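Local atomic coordinates of coenzyme f420-dependent n5,n10-methylenetetrahydromethanopterin reductase (Methanopyrus kandleri, PDB entry 1EZW), a protein that catalyses the reversible, coenzyme F420-dependent reduction of methylenetetrahydromethanopterin to methyltetrahydromethanopterin, a step of methanogenesis from carbon dioxide. Residues 182-187 / 210-215; 123-128 / 150-155; 175-180 / 191-196; 72-77 / 135-140; 141-146 / 167-172. One frame throughout, in Å; residues are numbered along the deposited sequence. Where two conformers were deposited one is given.

Contact 1: 182-187 / 210-215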
# COMPACT_ATOMS: atom_id res chain seq x y z
N MET A 182 22.44 -5.09 -31.64
CA MET A 182 21.67 -4.50 -30.55
C MET A 182 22.44 -3.41 -29.83
O MET A 182 21.87 -2.40 -29.42
CB MET A 182 21.26 -5.60 -29.56
CG MET A 182 20.19 -6.49 -30.11
SD MET A 182 18.64 -5.57 -30.41
CE MET A 182 17.71 -6.83 -31.00
N LEU A 183 23.75 -3.59 -29.66
CA LEU A 183 24.55 -2.57 -29.00
C LEU A 183 24.57 -1.29 -29.80
O LEU A 183 24.45 -0.21 -29.24
CB LEU A 183 26.00 -3.06 -28.79
CG LEU A 183 26.23 -4.14 -27.72
CD1 LEU A 183 27.64 -4.73 -27.89
CD2 LEU A 183 26.09 -3.51 -26.30
N LYS A 184 24.72 -1.40 -31.11
CA LYS A 184 24.73 -0.20 -31.93
C LYS A 184 23.35 0.50 -31.92
O LYS A 184 23.24 1.72 -31.81
CB LYS A 184 25.14 -0.60 -33.36
CG LYS A 184 25.52 0.55 -34.21
CD LYS A 184 26.03 0.04 -35.57
CE LYS A 184 26.49 1.21 -36.43
NZ LYS A 184 25.40 2.20 -36.51
N THR A 185 22.29 -0.30 -32.01
CA THR A 185 20.94 0.26 -31.98
C THR A 185 20.68 1.00 -30.65
O THR A 185 20.07 2.06 -30.62
CB THR A 185 19.90 -0.87 -32.15
OG1 THR A 185 20.15 -1.54 -33.40
CG2 THR A 185 18.44 -0.31 -32.13
N ALA A 186 21.14 0.41 -29.56
CA ALA A 186 20.94 1.02 -28.25
C ALA A 186 21.70 2.36 -28.18
O ALA A 186 21.20 3.33 -27.66
CB ALA A 186 21.41 0.03 -27.15
N GLY A 187 22.91 2.42 -28.75
CA GLY A 187 23.62 3.69 -28.70
C GLY A 187 22.90 4.74 -29.52
O GLY A 187 22.94 5.95 -29.24
N ILE A 210 28.47 0.63 -28.75
CA ILE A 210 27.42 1.51 -28.30
C ILE A 210 27.82 2.92 -28.78
O ILE A 210 27.01 3.67 -29.32
CB ILE A 210 27.32 1.51 -26.73
CG1 ILE A 210 26.88 0.11 -26.27
CG2 ILE A 210 26.44 2.69 -26.25
CD1 ILE A 210 27.02 -0.10 -24.73
N GLU A 211 29.10 3.26 -28.63
CA GLU A 211 29.54 4.59 -29.02
C GLU A 211 29.37 4.82 -30.51
O GLU A 211 29.03 5.93 -30.91
CB GLU A 211 31.01 4.82 -28.62
CG GLU A 211 31.46 6.25 -28.93
CD GLU A 211 32.78 6.62 -28.29
OE1 GLU A 211 33.65 5.73 -28.17
OE2 GLU A 211 32.95 7.82 -27.94
N GLU A 212 29.57 3.80 -31.32
CA GLU A 212 29.41 3.92 -32.78
C GLU A 212 27.96 4.30 -33.13
O GLU A 212 27.71 5.17 -33.97
CB GLU A 212 29.76 2.60 -33.42
CG GLU A 212 29.81 2.62 -34.93
CD GLU A 212 30.17 1.24 -35.42
OE1 GLU A 212 31.20 0.70 -34.97
OE2 GLU A 212 29.43 0.68 -36.24
N GLY A 213 27.00 3.67 -32.45
CA GLY A 213 25.62 4.02 -32.71
C GLY A 213 25.29 5.42 -32.23
O GLY A 213 24.53 6.15 -32.87
N ALA A 214 25.83 5.80 -31.07
CA ALA A 214 25.59 7.12 -30.54
C ALA A 214 26.06 8.20 -31.54
O ALA A 214 25.33 9.14 -31.82
CB ALA A 214 26.29 7.30 -29.19
N LYS A 215 27.26 8.01 -32.08
CA LYS A 215 27.82 8.97 -33.04
C LYS A 215 26.95 9.11 -34.27
O LYS A 215 26.75 10.22 -34.77
CB LYS A 215 29.24 8.56 -33.43
CG LYS A 215 30.25 8.73 -32.29
CD LYS A 215 31.69 8.44 -32.73
CE LYS A 215 32.68 8.64 -31.58
NZ LYS A 215 32.67 10.05 -31.05
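Leu183, Lys184 and Gly187 of helix 180-189 lie against Ile210, Gly213 and Ala214 of helix 200-216, the two short axes passing only 6.4 Å apart at a crossing angle of -42°. Glycines make this closeness possible: one on each helix lets the backbones touch, and CA-H...O contacts run in both directions. Gly213 CA meets Lys184 O at 3.4 Å, and Gly187 CA meets Ile210 O at 3.4 Å, with Ile210 CA on Leu183 O a little longer. To one side of the glycines, Leu183 CD2 rests on Ile210 CG1 at 3.7 Å, the two branches crossing at a slant. To the other, Lys184 runs out over Gly213 with CG anti to the backbone N (chi1 -165°), and its CE comes to 3.0 Å from Glu212 OE2. The ammonium bends away at chi4: Lys184 NZ stays 4.3 Å from Glu212 OE2 and makes its salt bridge with Glu216, one turn beyond Glu212 on helix 200-216. These are neighbouring helices on the outside of the barrel, and no conventional hydrogen bond joins the segments. Cohesion therefore comes from close backbone packing and weak CA-H...O contacts, with lysine-glutamate attraction probably adding at the edge.

Contact 2: 123-128 / 150-155; sequences DEVGPA and EGKYVK
Lys152 reaches over Val125 to the backbone of the 123-128 segment, and its side chain can be followed outward. CB sits on the valine, 3.6 Å from Val125 CG2. With CG beside the backbone N (chi1 -54°), the chain then sets off alongside Val125, running in the opposite direction to it. Bends at chi3 and chi4 bring NZ back to the same methyl, 3.5 Å from Val125 CG2. There it gives a weak hydrogen bond to Glu124 O at 3.2 Å. The lysine thus folds round CG2, touching it at both its root and its ammonium, while Lys152 O approaches that methyl as well. The other branch of the valine, CG1, packs on Tyr153 CB at 3.9 Å, the two side chains crossing at roughly a right angle. From there the ring leads away from segment 123-128, and in one of its two conformers the hydroxyl is hydrogen-bonded to Pro68 O. Water 1 makes a second polar bridge, donating to Asp123 O and to Lys152 O, each at 2.8 Å. Val125 is buried, whereas Lys152 and the acidic residues before the valine lie at the surface. Behind the loop, the carboxylate of Glu133 on helix 127-142 accepts from the backbone N atoms of Lys152, Tyr153 and Val154, fixing the turn from which Lys152 extends. Gly126 is the N-cap of that helix, and the contact sets the loop following the helix beside its N-terminal entry, an excursion on the outside of the TIM barrel.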
# COMPACT_ATOMS: atom_id res chain seq x y z
N ASP A 123 6.00 -10.80 -43.66
CA ASP A 123 7.46 -10.80 -43.69
C ASP A 123 8.12 -10.72 -42.30
O ASP A 123 7.71 -9.94 -41.43
CB ASP A 123 7.94 -9.59 -44.50
CG ASP A 123 7.49 -9.66 -45.94
OD1 ASP A 123 7.57 -8.61 -46.60
OD2 ASP A 123 7.08 -10.75 -46.41
N GLU A 124 9.19 -11.50 -42.13
CA GLU A 124 9.96 -11.51 -40.89
C GLU A 124 10.53 -10.13 -40.62
O GLU A 124 10.86 -9.39 -41.53
CB GLU A 124 11.13 -12.48 -40.96
CG GLU A 124 10.77 -13.89 -41.21
CD GLU A 124 11.98 -14.77 -41.04
OE1 GLU A 124 13.10 -14.33 -41.39
OE2 GLU A 124 11.81 -15.90 -40.55
N VAL A 125 10.70 -9.81 -39.34
CA VAL A 125 11.21 -8.51 -38.94
C VAL A 125 12.34 -8.75 -37.96
O VAL A 125 12.22 -9.58 -37.05
CB VAL A 125 10.09 -7.69 -38.21
CG1 VAL A 125 10.64 -6.33 -37.78
CG2 VAL A 125 8.90 -7.49 -39.12
N GLY A 126 13.44 -8.02 -38.12
CA GLY A 126 14.55 -8.19 -37.21
C GLY A 126 14.18 -7.66 -35.82
O GLY A 126 13.46 -6.67 -35.70
N PRO A 127 14.64 -8.33 -34.76
CA PRO A 127 14.37 -7.93 -33.37
C PRO A 127 14.78 -6.48 -33.10
O PRO A 127 14.08 -5.76 -32.37
CB PRO A 127 15.18 -8.95 -32.58
CG PRO A 127 15.01 -10.18 -33.42
CD PRO A 127 15.42 -9.57 -34.77
N ALA A 128 15.89 -6.01 -33.67
CA ALA A 128 16.26 -4.63 -33.42
C ALA A 128 15.22 -3.67 -34.02
O ALA A 128 14.95 -2.60 -33.46
CB ALA A 128 17.67 -4.34 -33.97
N GLU A 150 2.70 2.94 -38.39
CA GLU A 150 2.65 1.82 -39.29
C GLU A 150 4.07 1.34 -39.56
O GLU A 150 4.80 1.97 -40.32
CB GLU A 150 1.96 2.22 -40.61
CG GLU A 150 1.98 1.08 -41.61
CD GLU A 150 1.04 1.30 -42.79
OE1 GLU A 150 1.07 0.46 -43.72
OE2 GLU A 150 0.26 2.28 -42.78
N GLY A 151 4.46 0.25 -38.93
CA GLY A 151 5.81 -0.24 -39.13
C GLY A 151 5.72 -1.63 -39.71
O GLY A 151 4.65 -2.03 -40.18
N LYS A 152 6.82 -2.37 -39.67
CA LYS A 152 6.87 -3.73 -40.17
C LYS A 152 6.39 -4.74 -39.13
O LYS A 152 5.88 -5.79 -39.48
CB LYS A 152 8.31 -4.17 -40.50
CG LYS A 152 9.11 -3.28 -41.46
CD LYS A 152 10.60 -3.76 -41.53
CE LYS A 152 10.87 -5.00 -42.45
NZ LYS A 152 10.25 -6.33 -42.16
N TYR A 153 6.56 -4.43 -37.85
CA TYR A 153 6.18 -5.36 -36.78
C TYR A 153 4.87 -4.95 -36.09
O TYR A 153 4.15 -5.79 -35.59
CB TYR A 153 7.35 -5.49 -35.77
CG TYR A 153 6.98 -5.41 -34.29
CD1 TYR A 153 6.71 -6.56 -33.54
CD2 TYR A 153 6.88 -4.17 -33.67
CE1 TYR A 153 6.35 -6.46 -32.19
CE2 TYR A 153 6.50 -4.07 -32.31
CZ TYR A 153 6.25 -5.21 -31.59
OH TYR A 153 5.86 -5.07 -30.26
N VAL A 154 4.56 -3.66 -36.10
CA VAL A 154 3.30 -3.24 -35.50
C VAL A 154 2.69 -2.17 -36.38
O VAL A 154 3.38 -1.27 -36.87
CB VAL A 154 3.49 -2.68 -34.03
CG1 VAL A 154 4.48 -1.50 -34.00
CG2 VAL A 154 2.15 -2.24 -33.49
N LYS A 155 1.38 -2.29 -36.60
CA LYS A 155 0.64 -1.29 -37.34
C LYS A 155 -0.60 -1.00 -36.48
O LYS A 155 -1.39 -1.88 -36.21
CB LYS A 155 0.22 -1.78 -38.74
CG LYS A 155 -0.64 -0.72 -39.45
CD LYS A 155 -1.07 -1.20 -40.87
CE LYS A 155 -2.00 -0.14 -41.50
NZ LYS A 155 -2.28 -0.43 -42.94
O HOH W 1 6.79 -7.27 -41.69

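Contact 3: 175-180 / 191-196; sequences MGAQGP and NGVLVN
Three backbone hydrogen bonds join Met175 and Ala177 to the 191-196 segment in the parallel pattern. Met175 N donates to Gly192 O at 2.9 Å, and its carbonyl O accepts from Leu194 N at 2.9 Å; Ala177 N then donates to Leu194 O at 3.0 Å. All three are fairly straight, 155-166° at the hydrogen. Weaker CA-H...O contacts fill in beside them, with Val193 CA on Met175 O and Gly176 CA on Leu194 O. Strands 173-176 and 192-196 are neighbours in the barrel wall, joined through helix 180-189 in a beta-alpha-beta unit, the repeating element of a TIM barrel. Apolar packing occupies the helix-facing side, where Val193 CG1, anti to the backbone N (chi1 -168°), meets Ala177 CB at 3.6 Å; Ala186 of the connecting helix and Ile210 of the next also touch Val193. Leu194 lies on the other face of the sheet, where its side chain touches Ile65 and Tyr229. Beyond the last direct bond a water takes over: water 2 donates to Ala177 O and accepts from Asn196 N, both at 2.9 Å.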
# COMPACT_ATOMS: atom_id res chain seq x y z
N MET A 175 17.82 -0.36 -23.29
CA MET A 175 17.71 -1.53 -24.12
C MET A 175 18.65 -2.64 -23.71
O MET A 175 19.83 -2.39 -23.45
CB MET A 175 18.10 -1.17 -25.55
CG MET A 175 16.98 -0.76 -26.38
SD MET A 175 17.65 -0.57 -28.11
CE MET A 175 18.08 -1.84 -28.54
N GLY A 176 18.16 -3.87 -23.66
CA GLY A 176 19.05 -4.97 -23.38
C GLY A 176 19.88 -5.17 -24.66
O GLY A 176 19.36 -5.03 -25.77
N ALA A 177 21.16 -5.49 -24.52
CA ALA A 177 21.98 -5.68 -25.73
C ALA A 177 23.15 -6.58 -25.45
O ALA A 177 23.82 -6.42 -24.44
CB ALA A 177 22.51 -4.31 -26.24
N GLN A 178 23.39 -7.52 -26.34
CA GLN A 178 24.52 -8.42 -26.17
C GLN A 178 25.40 -8.34 -27.43
O GLN A 178 26.61 -8.10 -27.34
CB GLN A 178 24.06 -9.85 -25.95
CG GLN A 178 25.18 -10.80 -25.52
CD GLN A 178 26.13 -11.19 -26.64
OE1 GLN A 178 25.77 -11.98 -27.52
NE2 GLN A 178 27.35 -10.64 -26.62
N GLY A 179 24.78 -8.52 -28.58
CA GLY A 179 25.53 -8.52 -29.84
C GLY A 179 25.76 -7.15 -30.43
O GLY A 179 25.23 -6.15 -29.96
N PRO A 180 26.55 -7.07 -31.51
CA PRO A 180 26.86 -5.81 -32.18
C PRO A 180 25.67 -5.02 -32.72
O PRO A 180 25.65 -3.80 -32.61
CB PRO A 180 27.81 -6.25 -33.31
CG PRO A 180 27.29 -7.67 -33.62
CD PRO A 180 27.23 -8.19 -32.18
N ASN A 191 18.39 5.60 -23.83
CA ASN A 191 19.00 6.41 -22.78
C ASN A 191 20.03 5.57 -22.02
O ASN A 191 20.87 6.10 -21.33
CB ASN A 191 17.94 6.84 -21.77
CG ASN A 191 17.00 7.84 -22.36
OD1 ASN A 191 17.43 8.94 -22.73
ND2 ASN A 191 15.74 7.49 -22.47
N GLY A 192 19.90 4.26 -22.14
CA GLY A 192 20.83 3.36 -21.48
C GLY A 192 20.85 1.98 -22.09
O GLY A 192 19.97 1.61 -22.88
N VAL A 193 21.86 1.19 -21.73
CA VAL A 193 22.02 -0.14 -22.25
C VAL A 193 22.23 -1.12 -21.11
O VAL A 193 23.06 -0.89 -20.23
CB VAL A 193 23.25 -0.20 -23.21
CG1 VAL A 193 23.23 -1.53 -24.00
CG2 VAL A 193 23.25 1.01 -24.13
N LEU A 194 21.47 -2.21 -21.10
CA LEU A 194 21.61 -3.24 -20.08
C LEU A 194 22.38 -4.37 -20.70
O LEU A 194 21.89 -5.10 -21.59
CB LEU A 194 20.21 -3.72 -19.64
CG LEU A 194 19.37 -2.59 -19.03
CD1 LEU A 194 17.89 -3.02 -18.90
CD2 LEU A 194 19.93 -2.21 -17.68
N VAL A 195 23.63 -4.51 -20.27
CA VAL A 195 24.50 -5.56 -20.78
C VAL A 195 24.70 -6.64 -19.73
O VAL A 195 25.15 -6.36 -18.63
CB VAL A 195 25.86 -4.94 -21.16
CG1 VAL A 195 26.81 -6.03 -21.72
CG2 VAL A 195 25.65 -3.84 -22.17
N ASN A 196 24.34 -7.87 -20.08
CA ASN A 196 24.51 -9.00 -19.20
C ASN A 196 25.99 -9.37 -19.21
O ASN A 196 26.43 -10.15 -20.07
CB ASN A 196 23.68 -10.20 -19.68
CG ASN A 196 22.22 -10.12 -19.26
OD1 ASN A 196 21.37 -10.85 -19.76
ND2 ASN A 196 21.93 -9.24 -18.32
O HOH W 2 23.69 -8.80 -22.77

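Contact 4: 72-77 / 135-140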
# COMPACT_ATOMS: atom_id res chain seq x y z
N HIS A 72 1.03 -6.64 -26.63
CA HIS A 72 1.00 -5.62 -27.66
C HIS A 72 1.75 -4.40 -27.13
O HIS A 72 1.68 -4.07 -25.94
CB HIS A 72 -0.47 -5.25 -27.92
CG HIS A 72 -0.68 -4.42 -29.15
ND1 HIS A 72 -0.35 -3.09 -29.22
CD2 HIS A 72 -1.19 -4.75 -30.37
CE1 HIS A 72 -0.64 -2.63 -30.44
NE2 HIS A 72 -1.15 -3.62 -31.15
N PRO A 73 2.52 -3.70 -27.97
CA PRO A 73 3.23 -2.54 -27.46
C PRO A 73 2.37 -1.46 -26.81
O PRO A 73 2.86 -0.75 -25.95
CB PRO A 73 4.03 -2.07 -28.69
CG PRO A 73 3.26 -2.57 -29.83
CD PRO A 73 2.89 -3.96 -29.39
N LEU A 74 1.08 -1.36 -27.19
CA LEU A 74 0.22 -0.36 -26.59
C LEU A 74 -0.11 -0.81 -25.15
O LEU A 74 -0.35 0.03 -24.30
CB LEU A 74 -1.10 -0.20 -27.38
CG LEU A 74 -0.91 0.59 -28.68
CD1 LEU A 74 -2.23 0.50 -29.53
CD2 LEU A 74 -0.59 2.08 -28.36
N ILE A 75 -0.14 -2.13 -24.93
CA ILE A 75 -0.36 -2.64 -23.56
C ILE A 75 0.92 -2.36 -22.72
O ILE A 75 0.84 -1.93 -21.56
CB ILE A 75 -0.69 -4.12 -23.58
CG1 ILE A 75 -2.10 -4.30 -24.19
CG2 ILE A 75 -0.61 -4.72 -22.17
CD1 ILE A 75 -3.21 -3.61 -23.36
N THR A 76 2.09 -2.61 -23.30
CA THR A 76 3.32 -2.28 -22.56
C THR A 76 3.34 -0.77 -22.25
O THR A 76 3.67 -0.36 -21.13
CB THR A 76 4.56 -2.69 -23.40
OG1 THR A 76 4.60 -4.12 -23.50
CG2 THR A 76 5.85 -2.17 -22.73
N ALA A 77 2.98 0.09 -23.22
CA ALA A 77 2.95 1.53 -22.98
C ALA A 77 2.02 1.87 -21.78
O ALA A 77 2.38 2.66 -20.89
CB ALA A 77 2.47 2.28 -24.23
N LYS A 135 9.55 1.13 -29.29
CA LYS A 135 9.91 2.39 -28.68
C LYS A 135 9.06 3.55 -29.23
O LYS A 135 8.55 4.39 -28.46
CB LYS A 135 11.41 2.69 -28.89
CG LYS A 135 11.80 3.91 -28.10
CD LYS A 135 13.10 4.56 -28.55
CE LYS A 135 13.36 5.83 -27.73
NZ LYS A 135 14.30 6.82 -28.35
N GLU A 136 8.90 3.63 -30.56
CA GLU A 136 8.09 4.72 -31.11
C GLU A 136 6.65 4.67 -30.59
O GLU A 136 6.08 5.71 -30.28
CB GLU A 136 8.07 4.67 -32.64
CG GLU A 136 9.41 4.99 -33.24
CD GLU A 136 9.92 6.34 -32.81
OE1 GLU A 136 11.12 6.42 -32.48
OE2 GLU A 136 9.14 7.33 -32.80
N VAL A 137 6.07 3.48 -30.50
CA VAL A 137 4.71 3.38 -30.00
C VAL A 137 4.62 3.82 -28.54
O VAL A 137 3.71 4.56 -28.15
CB VAL A 137 4.19 1.94 -30.15
CG1 VAL A 137 2.88 1.74 -29.34
CG2 VAL A 137 3.96 1.64 -31.65
N ILE A 138 5.55 3.36 -27.72
CA ILE A 138 5.52 3.77 -26.32
C ILE A 138 5.62 5.25 -26.14
O ILE A 138 4.85 5.83 -25.38
CB ILE A 138 6.65 3.05 -25.53
CG1 ILE A 138 6.36 1.55 -25.49
CG2 ILE A 138 6.76 3.67 -24.12
CD1 ILE A 138 7.52 0.75 -24.82
N TYR A 139 6.55 5.92 -26.83
CA TYR A 139 6.70 7.34 -26.60
C TYR A 139 5.57 8.16 -27.21
O TYR A 139 5.22 9.20 -26.67
CB TYR A 139 8.12 7.79 -27.02
CG TYR A 139 9.07 7.34 -25.90
CD1 TYR A 139 9.57 6.03 -25.86
CD2 TYR A 139 9.35 8.20 -24.84
CE1 TYR A 139 10.35 5.57 -24.78
CE2 TYR A 139 10.14 7.76 -23.73
CZ TYR A 139 10.63 6.45 -23.72
OH TYR A 139 11.38 5.99 -22.66
N GLN A 140 4.99 7.69 -28.32
CA GLN A 140 3.80 8.40 -28.81
C GLN A 140 2.70 8.32 -27.74
O GLN A 140 1.99 9.31 -27.51
CB GLN A 140 3.24 7.80 -30.10
CG GLN A 140 4.09 8.14 -31.36
CD GLN A 140 3.35 7.74 -32.62
OE1 GLN A 140 2.12 7.86 -32.67
NE2 GLN A 140 4.09 7.32 -33.67
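Val137 holds CG1 anti to its backbone N (chi1 167°), which sends that methyl from helix 127-142 across to the first turn of helix 73-86. Leu74 answers with CG anti to its carbonyl carbon (chi1 -76°): although its CB leaves the backbone facing away from the partner helix, CD2 returns to meet Val137 CG1 at 3.6 Å, the two side chains at about a right angle. Pro73 CB touches the same methyl at 4.0 Å. Val137 CG1 is therefore met by two residues of one turn. Ile138, the next residue, meets the following turn of helix 73-86: its CD1 reaches Thr76 CG2 at 4.0 Å. Ala77 CB rests directly on the other helix, 4.0 Å from Ile138 CA, and the small side chain allows the backbones to draw nearer there than at Pro73. The helix axes cross at -45° and are 8.7 Å apart at closest approach. The start of helix 73-86 is held by its own N-cap: His72 ND1 accepts from Leu74 N at 3.0 Å with the donor almost in the ring plane, which fixes the turn carrying Pro73 and Leu74. His72, Leu74 and Ile75 also pack on the second subunit, and Ile138 reaches Ile93 and Met95 of the barrel strand 93-95. All the touching residues are buried and no hydrogen bond crosses between the segments, which implies that hydrophobic burial joins these two outer helices, between the barrel strand and the subunit interface.

Contact 5: 141-146 / 167-172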
# COMPACT_ATOMS: atom_id res chain seq x y z
N TYR A 141 2.58 7.17 -27.07
CA TYR A 141 1.58 6.96 -26.02
C TYR A 141 1.87 7.90 -24.83
O TYR A 141 0.98 8.56 -24.30
CB TYR A 141 1.64 5.49 -25.58
CG TYR A 141 0.57 5.08 -24.58
CD1 TYR A 141 -0.56 4.38 -24.99
CD2 TYR A 141 0.71 5.40 -23.23
CE1 TYR A 141 -1.56 4.00 -24.06
CE2 TYR A 141 -0.28 5.02 -22.30
CZ TYR A 141 -1.40 4.32 -22.71
OH TYR A 141 -2.35 3.88 -21.79
N LEU A 142 3.12 7.95 -24.40
CA LEU A 142 3.53 8.81 -23.29
C LEU A 142 3.39 10.30 -23.61
O LEU A 142 3.27 11.12 -22.69
CB LEU A 142 4.97 8.49 -22.87
CG LEU A 142 5.20 7.11 -22.28
CD1 LEU A 142 6.72 6.94 -22.02
CD2 LEU A 142 4.46 7.00 -20.94
N GLU A 143 3.43 10.67 -24.90
CA GLU A 143 3.23 12.07 -25.27
C GLU A 143 1.74 12.41 -25.28
O GLU A 143 1.36 13.58 -25.48
CB GLU A 143 3.84 12.38 -26.67
CG GLU A 143 5.38 12.29 -26.69
CD GLU A 143 6.06 13.49 -26.07
OE1 GLU A 143 5.36 14.31 -25.44
OE2 GLU A 143 7.30 13.63 -26.22
N GLY A 144 0.89 11.40 -25.06
CA GLY A 144 -0.56 11.62 -25.01
C GLY A 144 -1.35 11.17 -26.23
O GLY A 144 -2.60 11.26 -26.25
N GLY A 145 -0.64 10.67 -27.23
CA GLY A 145 -1.27 10.18 -28.44
C GLY A 145 -1.96 11.28 -29.22
O GLY A 145 -1.73 12.47 -28.99
N PRO A 146 -2.83 10.91 -30.16
CA PRO A 146 -3.14 9.51 -30.47
C PRO A 146 -1.92 8.82 -31.09
O PRO A 146 -1.12 9.43 -31.81
CB PRO A 146 -4.29 9.64 -31.47
CG PRO A 146 -3.89 10.93 -32.19
CD PRO A 146 -3.65 11.80 -30.98
N GLN A 167 6.16 11.51 -15.78
CA GLN A 167 7.37 11.98 -16.49
C GLN A 167 7.15 12.14 -17.99
O GLN A 167 8.00 12.72 -18.66
CB GLN A 167 8.51 10.98 -16.36
CG GLN A 167 8.93 10.66 -14.97
CD GLN A 167 10.08 9.67 -14.99
OE1 GLN A 167 11.24 10.06 -15.19
NE2 GLN A 167 9.77 8.38 -14.84
N GLY A 168 6.04 11.60 -18.52
CA GLY A 168 5.85 11.68 -19.97
C GLY A 168 7.04 11.09 -20.74
O GLY A 168 7.55 10.02 -20.39
N SER A 169 7.49 11.75 -21.80
CA SER A 169 8.62 11.21 -22.54
C SER A 169 9.97 11.26 -21.81
O SER A 169 10.97 10.79 -22.36
CB SER A 169 8.72 11.86 -23.93
OG SER A 169 8.89 13.24 -23.79
N ASP A 170 10.01 11.82 -20.60
CA ASP A 170 11.25 11.85 -19.81
C ASP A 170 11.52 10.45 -19.21
O ASP A 170 12.59 10.22 -18.63
CB ASP A 170 11.19 12.87 -18.67
CG ASP A 170 11.37 14.29 -19.16
OD1 ASP A 170 11.20 15.22 -18.35
OD2 ASP A 170 11.70 14.47 -20.36
N ILE A 171 10.55 9.52 -19.30
CA ILE A 171 10.82 8.17 -18.80
C ILE A 171 11.99 7.60 -19.58
O ILE A 171 12.00 7.63 -20.81
CB ILE A 171 9.58 7.23 -19.01
CG1 ILE A 171 8.45 7.74 -18.13
CG2 ILE A 171 9.94 5.77 -18.63
CD1 ILE A 171 7.16 6.86 -18.22
N PRO A 172 13.02 7.11 -18.88
CA PRO A 172 14.20 6.55 -19.57
C PRO A 172 13.94 5.25 -20.28
O PRO A 172 13.24 4.38 -19.77
CB PRO A 172 15.23 6.35 -18.45
CG PRO A 172 14.73 7.16 -17.29
CD PRO A 172 13.20 7.08 -17.42
O HOH W 3 6.30 14.37 -22.24
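Ser169 OG donates to Glu143 OE2 at 2.9 Å, the polar half of the contact. The hydroxyl comes from above the carboxylate, 59° out of its plane, and is placed there by a chi1 of 60° that sets OG between the backbone N and the carbonyl carbon. Water 3 links the same two residues again: it accepts from Ser169 N at 2.9 Å and donates weakly to Glu143 OE1. On the apolar side, Leu142 CD1 touches Gly168 O at 3.6 Å and Ile171 CD1 at 3.8 Å, the leucine and isoleucine crossing at about a right angle. Leu142 is in the last turn of helix 127-142 and Glu143 follows it, the chain leaving the helix through a Schellman motif with Gly144 at positive phi; the partner segment leads into strand 173-176 of the TIM barrel. Further out, a backbone bond from Ile171 N to Gly168 O closes the short turn that presents Ser169. Asp84 and Ala91 hold Gln167 through hydrogen bonds, and Ile171, which touches Ile80 on helix 73-86, accepts at its O from the hydroxyl of Tyr139 on helix 127-142. Tyr141 packs on helix 73-86 too and extends its hydroxyl to Tyr40 O of the second subunit.

The five contacts belong to one TIM barrel. Contact 4 opens first, at residue 72, and interleaves with contact 2; contact 2 interleaves with contact 5, and contacts 3 and 1 follow. Helix 127-142 is common to contacts 2, 4 and 5, which lie at its start, later half and end. Centres of contacts 4 and 5 are about 9 Å apart, those of contacts 2 and 5 about 22 Å. Contacts 3 and 1 interleave around helix 180-189, with centres about 9 Å apart. Met182 packing on Pro127 and Ala128 joins contact 1 to contact 2. Contact 3 is the strand pairing of the wall; the other four join helices and loops outside it, contacts 4 and 5 reaching the second subunit.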